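PDB 1E9R: conjugal transfer protein TRWB from Escherichia coli, which probably couples DNA processing to the transport channel in bacterial conjugation, as a hexameric P-loop coupling protein resembling ring helicases and F1-ATPase. Local coordinates for residues Arg256-Cys267 with Ala289-Ala300; Lys101-Asp109 with Glu220-Ile231. All blocks are in the same frame, centred on the assembly; numbering follows the deposited sequence.

From the N terminus the chain passes strands 56-59 and 83-89, forms strand 103-105 at one edge of the large mixed sheet, then makes a mostly helical excursion of 110 residues without a strand. Its return at 220-231 closes interaction 2, which ties the end of that excursion to the edge strand and the turn after it. Strand 243-247, helix 252-269 and strand 281-285 follow, and interaction 1 closes a much shorter loop as 289-300 folds back on the helix. The two loops are in series and neither nest nor cross. The centres of interactions 1 and 2 lie about 16 Å apart. Helix 252-269 joins them: Trp262 packs on Met224 and Pro107, and Val265 on Ile231.

Interaction 1. Residues Arg256-Cys267 with Ala289-Ala300; sequences RPLISAWVDVVC and ASLEKLASLADA
Arg256 and Ser260 open a line of contacts along helix 252-269, the helix of a right-handed beta-alpha-beta crossover between parallel strands 243-247 and 281-285 of the P-loop NTPase sheet; the chain leaving the second strand runs along it as 289-300. Arg256 has CG anti to the backbone N (chi1 -165°), and from CB its extended chain runs alongside the loop. CG passes 3.4 Å from Ser290 O, CD lies near the same oxygen, and NE donates to Ser290 O at 2.8 Å, approaching from above the carbonyl plane. At the tip, NH2 comes within 2.9 Å of Leu291 O, at an angle too poor for a hydrogen bond, while NH1 lies against Glu292 CG. The Glu292 carboxylate itself is near Arg256 only as an opposite charge; its OE2 forms a salt bridge with Lys217. One turn on, Ser260 OG accepts a nearly straight bond from Glu292 N (2.8 Å, 166°) and donates to Arg256 O, so two bonds, one accepted and one donated, hold the hydroxyl. Farther along the helix, Val263 CG1 meets Leu294 CD1 at 3.6 Å, the two side chains crossing at about a right angle, and Leu291 spreads its methyls over Ile259 and Val263. Asp264 OD1 takes the Ser296 amide on its syn lone pair at 2.8 Å, while OD2 is bound by Ser133 of helix 126-134. Cys267 CB packs on Ala300 CB at 3.7 Å, and beside them one water donates to both Cys267 O and Ser296 O, 2.9 Å from the former.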
# COMPACT_ATOMS: atom_id res chain seq x y z
N ARG B 256 -5.76 -2.68 -30.46
CA ARG B 256 -4.98 -3.25 -29.37
C ARG B 256 -5.34 -4.71 -29.03
O ARG B 256 -4.47 -5.58 -28.98
CB ARG B 256 -5.12 -2.36 -28.13
CG ARG B 256 -4.11 -2.63 -27.05
CD ARG B 256 -4.26 -1.60 -25.95
NE ARG B 256 -3.20 -1.72 -24.95
CZ ARG B 256 -3.39 -2.07 -23.67
NH1 ARG B 256 -4.62 -2.35 -23.24
NH2 ARG B 256 -2.36 -2.14 -22.84
N PRO B 257 -6.63 -5.01 -28.78
CA PRO B 257 -6.94 -6.41 -28.47
C PRO B 257 -6.70 -7.43 -29.59
O PRO B 257 -6.30 -8.57 -29.32
CB PRO B 257 -8.40 -6.35 -28.01
CG PRO B 257 -8.93 -5.12 -28.62
CD PRO B 257 -7.79 -4.14 -28.50
N LEU B 258 -6.94 -7.04 -30.85
CA LEU B 258 -6.73 -7.93 -31.99
C LEU B 258 -5.25 -8.23 -32.18
O LEU B 258 -4.86 -9.39 -32.30
CB LEU B 258 -7.26 -7.32 -33.29
CG LEU B 258 -7.88 -8.31 -34.29
CD1 LEU B 258 -7.84 -7.72 -35.70
CD2 LEU B 258 -7.14 -9.63 -34.26
N ILE B 259 -4.44 -7.18 -32.20
CA ILE B 259 -2.99 -7.31 -32.36
C ILE B 259 -2.45 -8.13 -31.19
O ILE B 259 -1.66 -9.06 -31.39
CB ILE B 259 -2.32 -5.92 -32.42
CG1 ILE B 259 -2.81 -5.14 -33.64
CG2 ILE B 259 -0.81 -6.06 -32.52
CD1 ILE B 259 -2.60 -3.62 -33.55
N SER B 260 -2.90 -7.82 -29.98
CA SER B 260 -2.49 -8.58 -28.80
C SER B 260 -2.87 -10.04 -29.01
O SER B 260 -2.12 -10.94 -28.66
CB SER B 260 -3.17 -8.05 -27.53
OG SER B 260 -2.78 -6.72 -27.26
N ALA B 261 -4.04 -10.29 -29.58
CA ALA B 261 -4.46 -11.65 -29.82
C ALA B 261 -3.48 -12.36 -30.75
O ALA B 261 -3.07 -13.49 -30.49
CB ALA B 261 -5.85 -11.67 -30.43
N TRP B 262 -3.11 -11.69 -31.83
CA TRP B 262 -2.20 -12.31 -32.78
C TRP B 262 -0.85 -12.62 -32.15
O TRP B 262 -0.35 -13.75 -32.25
CB TRP B 262 -2.01 -11.42 -34.02
CG TRP B 262 -3.21 -11.43 -34.95
CD1 TRP B 262 -4.07 -12.47 -35.17
CD2 TRP B 262 -3.67 -10.35 -35.77
NE1 TRP B 262 -5.03 -12.10 -36.07
CE2 TRP B 262 -4.81 -10.80 -36.45
CE3 TRP B 262 -3.22 -9.04 -35.99
CZ2 TRP B 262 -5.52 -9.99 -37.35
CZ3 TRP B 262 -3.93 -8.23 -36.88
CH2 TRP B 262 -5.07 -8.71 -37.55
N VAL B 263 -0.27 -11.62 -31.49
CA VAL B 263 1.01 -11.83 -30.83
C VAL B 263 0.96 -13.04 -29.89
O VAL B 263 1.87 -13.87 -29.87
CB VAL B 263 1.44 -10.59 -30.04
CG1 VAL B 263 2.69 -10.90 -29.23
CG2 VAL B 263 1.68 -9.43 -30.99
N ASP B 264 -0.13 -13.15 -29.13
CA ASP B 264 -0.28 -14.26 -28.19
C ASP B 264 -0.47 -15.58 -28.93
O ASP B 264 0.01 -16.62 -28.47
CB ASP B 264 -1.46 -14.01 -27.25
CG ASP B 264 -1.41 -14.91 -26.04
OD1 ASP B 264 -0.61 -14.60 -25.13
OD2 ASP B 264 -2.15 -15.91 -25.99
N VAL B 265 -1.17 -15.54 -30.06
CA VAL B 265 -1.37 -16.76 -30.83
C VAL B 265 -0.00 -17.28 -31.22
O VAL B 265 0.25 -18.48 -31.13
CB VAL B 265 -2.18 -16.51 -32.11
CG1 VAL B 265 -2.16 -17.77 -32.99
CG2 VAL B 265 -3.61 -16.14 -31.76
N VAL B 266 0.89 -16.39 -31.64
CA VAL B 266 2.23 -16.79 -32.02
C VAL B 266 2.97 -17.40 -30.83
O VAL B 266 3.57 -18.46 -30.95
CB VAL B 266 3.07 -15.61 -32.57
CG1 VAL B 266 4.53 -16.03 -32.75
CG2 VAL B 266 2.51 -15.15 -33.90
N CYS B 267 2.90 -16.74 -29.69
CA CYS B 267 3.57 -17.23 -28.50
C CYS B 267 3.13 -18.61 -28.01
O CYS B 267 3.96 -19.39 -27.57
CB CYS B 267 3.42 -16.21 -27.38
SG CYS B 267 4.26 -14.63 -27.72
N ALA B 289 4.76 -2.60 -23.88
CA ALA B 289 3.69 -2.07 -23.03
C ALA B 289 2.46 -1.50 -23.76
O ALA B 289 1.53 -1.02 -23.12
CB ALA B 289 4.27 -1.02 -22.08
N SER B 290 2.45 -1.56 -25.09
CA SER B 290 1.31 -1.07 -25.88
C SER B 290 0.32 -2.18 -26.13
O SER B 290 -0.83 -1.93 -26.50
CB SER B 290 1.77 -0.52 -27.23
OG SER B 290 2.29 0.78 -27.06
N LEU B 291 0.78 -3.42 -25.97
CA LEU B 291 -0.07 -4.57 -26.15
C LEU B 291 -0.78 -4.81 -24.82
O LEU B 291 -0.46 -4.16 -23.83
CB LEU B 291 0.77 -5.80 -26.52
CG LEU B 291 1.56 -5.77 -27.83
CD1 LEU B 291 2.32 -7.07 -27.98
CD2 LEU B 291 0.64 -5.58 -29.01
N GLU B 292 -1.76 -5.71 -24.80
CA GLU B 292 -2.44 -6.01 -23.54
C GLU B 292 -1.55 -6.94 -22.72
O GLU B 292 -0.45 -7.31 -23.15
CB GLU B 292 -3.80 -6.69 -23.80
CG GLU B 292 -4.81 -5.83 -24.55
CD GLU B 292 -6.22 -5.89 -23.95
OE1 GLU B 292 -6.39 -6.40 -22.82
OE2 GLU B 292 -7.17 -5.41 -24.62
N LYS B 293 -2.02 -7.30 -21.52
CA LYS B 293 -1.26 -8.20 -20.68
C LYS B 293 -1.38 -9.59 -21.30
O LYS B 293 -2.36 -10.30 -21.08
CB LYS B 293 -1.84 -8.18 -19.27
CG LYS B 293 -1.14 -9.11 -18.30
CD LYS B 293 -1.66 -8.89 -16.90
CE LYS B 293 -0.96 -9.82 -15.91
NZ LYS B 293 -1.31 -9.44 -14.51
N LEU B 294 -0.38 -9.97 -22.10
CA LEU B 294 -0.39 -11.27 -22.78
C LEU B 294 -0.30 -12.47 -21.84
O LEU B 294 0.46 -12.48 -20.89
CB LEU B 294 0.75 -11.32 -23.80
CG LEU B 294 0.75 -10.14 -24.78
CD1 LEU B 294 1.88 -10.31 -25.77
CD2 LEU B 294 -0.57 -10.06 -25.50
N ALA B 295 -1.09 -13.49 -22.15
CA ALA B 295 -1.14 -14.69 -21.33
C ALA B 295 -0.01 -15.68 -21.60
O ALA B 295 0.39 -16.43 -20.70
CB ALA B 295 -2.48 -15.38 -21.53
N SER B 296 0.53 -15.68 -22.82
CA SER B 296 1.56 -16.65 -23.19
C SER B 296 2.94 -16.10 -23.46
O SER B 296 3.87 -16.88 -23.67
CB SER B 296 1.11 -17.43 -24.42
OG SER B 296 -0.25 -17.80 -24.30
N LEU B 297 3.10 -14.79 -23.47
CA LEU B 297 4.41 -14.21 -23.73
C LEU B 297 5.48 -14.78 -22.79
O LEU B 297 6.55 -15.19 -23.24
CB LEU B 297 4.37 -12.69 -23.56
CG LEU B 297 5.30 -11.85 -24.43
CD1 LEU B 297 5.58 -10.55 -23.72
CD2 LEU B 297 6.60 -12.59 -24.73
N ALA B 298 5.18 -14.80 -21.50
CA ALA B 298 6.12 -15.30 -20.49
C ALA B 298 6.63 -16.70 -20.76
O ALA B 298 7.83 -16.95 -20.69
CB ALA B 298 5.47 -15.24 -19.12
N ASP B 299 5.73 -17.63 -21.04
CA ASP B 299 6.15 -18.99 -21.32
C ASP B 299 6.96 -19.07 -22.61
O ASP B 299 7.89 -19.86 -22.72
CB ASP B 299 4.94 -19.91 -21.41
CG ASP B 299 4.15 -19.96 -20.12
OD1 ASP B 299 4.77 -20.22 -19.06
OD2 ASP B 299 2.92 -19.74 -20.18
N ALA B 300 6.60 -18.24 -23.58
CA ALA B 300 7.30 -18.25 -24.85
C ALA B 300 8.73 -17.78 -24.67
O ALA B 300 9.63 -18.27 -25.35
CB ALA B 300 6.57 -17.38 -25.87
O HOH W 1 3.52 -19.63 -24.68

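Interaction 2. Residues Lys101-Asp109 with Glu220-Ile231; sequences KDIILNPYD and EHVTMPDGDFSI
Pro107 lies against Met224 and Pro225, its CD 3.5 Å from Met224 CE and its carbonyl O 3.4 Å from Pro225 CD. Tyr108 reaches past them to helix 219-223, where its OH donates to the syn lone pair of Glu220 OE1 at 2.8 Å; the acceptor sits at the ring edge, near its plane. A phenylalanine in place of Tyr108 would probably leave Glu220 OE1 without this donor and the ring freer to shift. Farther along, Ile103 CG2 makes a CH-pi contact over one face of Phe229, 4.3 Å from the ring centroid. Phe229 CG stands anti to the backbone N (chi1 177°), which carries the ring out to that methyl, while Leu105 CD1 meets Ile231 CD1 at 4.2 Å. In the second shell, Asn106 OD1 accepts from Tyr108 N in an Asx turn, within a type I beta turn that sets the direction of Pro107 and Tyr108. Asn106 ND2 is in turn bound to Thr246, and Glu120 bonds to Ser230 OG and Ile231 N. Strand 103-105 lies parallel to strand 243-247 as one edge strand, within this chain, of the large mixed sheet, and Trp262 of helix 252-269 packs against Leu105, Pro107 and Met224.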
# COMPACT_ATOMS: atom_id res chain seq x y z
N LYS B 101 6.19 -13.34 -51.13
CA LYS B 101 5.69 -14.51 -50.41
C LYS B 101 5.33 -14.24 -48.95
O LYS B 101 4.92 -15.15 -48.22
CB LYS B 101 6.73 -15.63 -50.45
CG LYS B 101 8.11 -15.19 -49.94
CD LYS B 101 9.09 -16.35 -49.89
CE LYS B 101 8.63 -17.42 -48.92
NZ LYS B 101 9.64 -18.50 -48.76
N ASP B 102 5.48 -12.99 -48.51
CA ASP B 102 5.19 -12.64 -47.13
C ASP B 102 3.72 -12.39 -46.84
O ASP B 102 2.93 -12.08 -47.74
CB ASP B 102 6.04 -11.44 -46.70
CG ASP B 102 7.53 -11.75 -46.72
OD1 ASP B 102 7.90 -12.91 -46.42
OD2 ASP B 102 8.33 -10.84 -47.02
N ILE B 103 3.38 -12.52 -45.56
CA ILE B 103 2.02 -12.36 -45.05
C ILE B 103 1.75 -11.02 -44.37
O ILE B 103 2.66 -10.40 -43.81
CB ILE B 103 1.71 -13.46 -44.01
CG1 ILE B 103 2.05 -14.83 -44.58
CG2 ILE B 103 0.25 -13.43 -43.64
CD1 ILE B 103 1.25 -15.21 -45.79
N ILE B 104 0.50 -10.57 -44.44
CA ILE B 104 0.09 -9.32 -43.80
C ILE B 104 -1.20 -9.58 -43.02
O ILE B 104 -2.12 -10.24 -43.51
CB ILE B 104 -0.22 -8.19 -44.81
CG1 ILE B 104 1.05 -7.76 -45.54
CG2 ILE B 104 -0.81 -7.00 -44.09
CD1 ILE B 104 0.82 -6.66 -46.56
N LEU B 105 -1.24 -9.07 -41.79
CA LEU B 105 -2.43 -9.18 -40.96
C LEU B 105 -2.74 -7.77 -40.52
O LEU B 105 -2.03 -7.18 -39.71
CB LEU B 105 -2.19 -10.07 -39.75
CG LEU B 105 -2.32 -11.57 -40.02
CD1 LEU B 105 -2.19 -12.32 -38.71
CD2 LEU B 105 -3.67 -11.88 -40.67
N ASN B 106 -3.80 -7.23 -41.10
CA ASN B 106 -4.26 -5.88 -40.84
C ASN B 106 -5.67 -5.87 -41.41
O ASN B 106 -5.84 -5.90 -42.63
CB ASN B 106 -3.40 -4.88 -41.60
CG ASN B 106 -3.83 -3.45 -41.37
OD1 ASN B 106 -5.00 -3.17 -41.12
ND2 ASN B 106 -2.89 -2.52 -41.48
N PRO B 107 -6.70 -5.84 -40.54
CA PRO B 107 -8.10 -5.84 -40.99
C PRO B 107 -8.50 -4.81 -42.05
O PRO B 107 -9.47 -5.03 -42.78
CB PRO B 107 -8.89 -5.70 -39.68
CG PRO B 107 -7.95 -4.98 -38.78
CD PRO B 107 -6.63 -5.64 -39.08
N TYR B 108 -7.75 -3.72 -42.15
CA TYR B 108 -8.07 -2.66 -43.10
C TYR B 108 -7.12 -2.53 -44.30
O TYR B 108 -7.14 -1.53 -45.02
CB TYR B 108 -8.17 -1.32 -42.35
CG TYR B 108 -9.17 -1.34 -41.20
CD1 TYR B 108 -8.83 -1.90 -39.96
CD2 TYR B 108 -10.45 -0.82 -41.36
CE1 TYR B 108 -9.76 -1.92 -38.90
CE2 TYR B 108 -11.38 -0.84 -40.31
CZ TYR B 108 -11.03 -1.39 -39.09
OH TYR B 108 -11.96 -1.41 -38.07
N ASP B 109 -6.31 -3.55 -44.52
CA ASP B 109 -5.39 -3.54 -45.64
C ASP B 109 -5.89 -4.56 -46.65
O ASP B 109 -6.25 -5.69 -46.30
CB ASP B 109 -3.97 -3.87 -45.17
CG ASP B 109 -2.93 -3.60 -46.23
OD1 ASP B 109 -2.93 -4.31 -47.26
OD2 ASP B 109 -2.11 -2.68 -46.05
N GLU B 220 -13.24 -5.93 -33.48
CA GLU B 220 -12.30 -6.04 -34.60
C GLU B 220 -12.14 -7.45 -35.16
O GLU B 220 -11.74 -7.63 -36.31
CB GLU B 220 -10.94 -5.49 -34.19
CG GLU B 220 -10.96 -4.01 -33.85
CD GLU B 220 -11.58 -3.16 -34.95
OE1 GLU B 220 -11.27 -3.39 -36.14
OE2 GLU B 220 -12.37 -2.25 -34.62
N HIS B 221 -12.44 -8.46 -34.35
CA HIS B 221 -12.35 -9.84 -34.80
C HIS B 221 -13.50 -10.10 -35.76
O HIS B 221 -13.40 -10.92 -36.67
CB HIS B 221 -12.49 -10.80 -33.60
CG HIS B 221 -11.29 -10.84 -32.70
ND1 HIS B 221 -10.32 -11.81 -32.80
CD2 HIS B 221 -10.92 -10.02 -31.68
CE1 HIS B 221 -9.40 -11.60 -31.87
NE2 HIS B 221 -9.74 -10.52 -31.19
N VAL B 222 -14.60 -9.39 -35.53
CA VAL B 222 -15.79 -9.55 -36.34
C VAL B 222 -15.62 -8.90 -37.69
O VAL B 222 -15.94 -9.49 -38.72
CB VAL B 222 -17.04 -8.93 -35.64
CG1 VAL B 222 -18.26 -9.13 -36.51
CG2 VAL B 222 -17.26 -9.58 -34.27
N THR B 223 -15.09 -7.68 -37.69
CA THR B 223 -14.88 -6.92 -38.91
C THR B 223 -13.65 -7.37 -39.69
O THR B 223 -13.44 -6.94 -40.83
CB THR B 223 -14.74 -5.42 -38.58
OG1 THR B 223 -13.56 -5.20 -37.80
CG2 THR B 223 -15.96 -4.95 -37.79
N MET B 224 -12.85 -8.24 -39.09
CA MET B 224 -11.65 -8.76 -39.72
C MET B 224 -12.04 -9.61 -40.92
O MET B 224 -12.84 -10.53 -40.79
CB MET B 224 -10.85 -9.62 -38.74
CG MET B 224 -9.32 -9.40 -38.75
SD MET B 224 -8.35 -10.08 -40.10
CE MET B 224 -7.18 -8.86 -40.31
N PRO B 225 -11.48 -9.31 -42.10
CA PRO B 225 -11.78 -10.07 -43.31
C PRO B 225 -11.63 -11.56 -43.00
O PRO B 225 -10.61 -11.98 -42.45
CB PRO B 225 -10.73 -9.57 -44.29
CG PRO B 225 -10.62 -8.11 -43.90
CD PRO B 225 -10.56 -8.19 -42.40
N ASP B 226 -12.63 -12.35 -43.34
CA ASP B 226 -12.54 -13.77 -43.06
C ASP B 226 -11.79 -14.54 -44.12
O ASP B 226 -11.75 -14.14 -45.29
CB ASP B 226 -13.92 -14.39 -42.85
CG ASP B 226 -13.96 -15.29 -41.61
OD1 ASP B 226 -13.09 -16.19 -41.50
OD2 ASP B 226 -14.86 -15.09 -40.75
N GLY B 227 -11.18 -15.64 -43.71
CA GLY B 227 -10.42 -16.47 -44.62
C GLY B 227 -10.03 -17.72 -43.87
O GLY B 227 -10.52 -17.94 -42.76
N ASP B 228 -9.15 -18.52 -44.45
CA ASP B 228 -8.73 -19.75 -43.80
C ASP B 228 -7.27 -19.74 -43.37
O ASP B 228 -6.71 -20.79 -43.05
CB ASP B 228 -9.01 -20.96 -44.71
CG ASP B 228 -8.42 -20.79 -46.10
OD1 ASP B 228 -7.68 -19.79 -46.34
OD2 ASP B 228 -8.70 -21.65 -46.97
N PHE B 229 -6.67 -18.56 -43.35
CA PHE B 229 -5.28 -18.46 -42.93
C PHE B 229 -5.12 -18.87 -41.47
O PHE B 229 -5.86 -18.41 -40.61
CB PHE B 229 -4.75 -17.05 -43.11
CG PHE B 229 -3.34 -16.88 -42.64
CD1 PHE B 229 -2.30 -17.52 -43.30
CD2 PHE B 229 -3.05 -16.12 -41.51
CE1 PHE B 229 -0.98 -17.42 -42.83
CE2 PHE B 229 -1.74 -16.01 -41.04
CZ PHE B 229 -0.70 -16.66 -41.70
N SER B 230 -4.15 -19.75 -41.22
CA SER B 230 -3.86 -20.24 -39.86
C SER B 230 -2.43 -19.90 -39.48
O SER B 230 -1.49 -20.33 -40.14
CB SER B 230 -4.06 -21.75 -39.77
OG SER B 230 -3.57 -22.24 -38.53
N ILE B 231 -2.27 -19.13 -38.41
CA ILE B 231 -0.94 -18.76 -37.94
C ILE B 231 -0.16 -20.03 -37.57
O ILE B 231 1.05 -20.10 -37.79
CB ILE B 231 -1.02 -17.82 -36.73
CG1 ILE B 231 -1.64 -16.48 -37.15
CG2 ILE B 231 0.37 -17.59 -36.15
CD1 ILE B 231 -1.93 -15.54 -36.00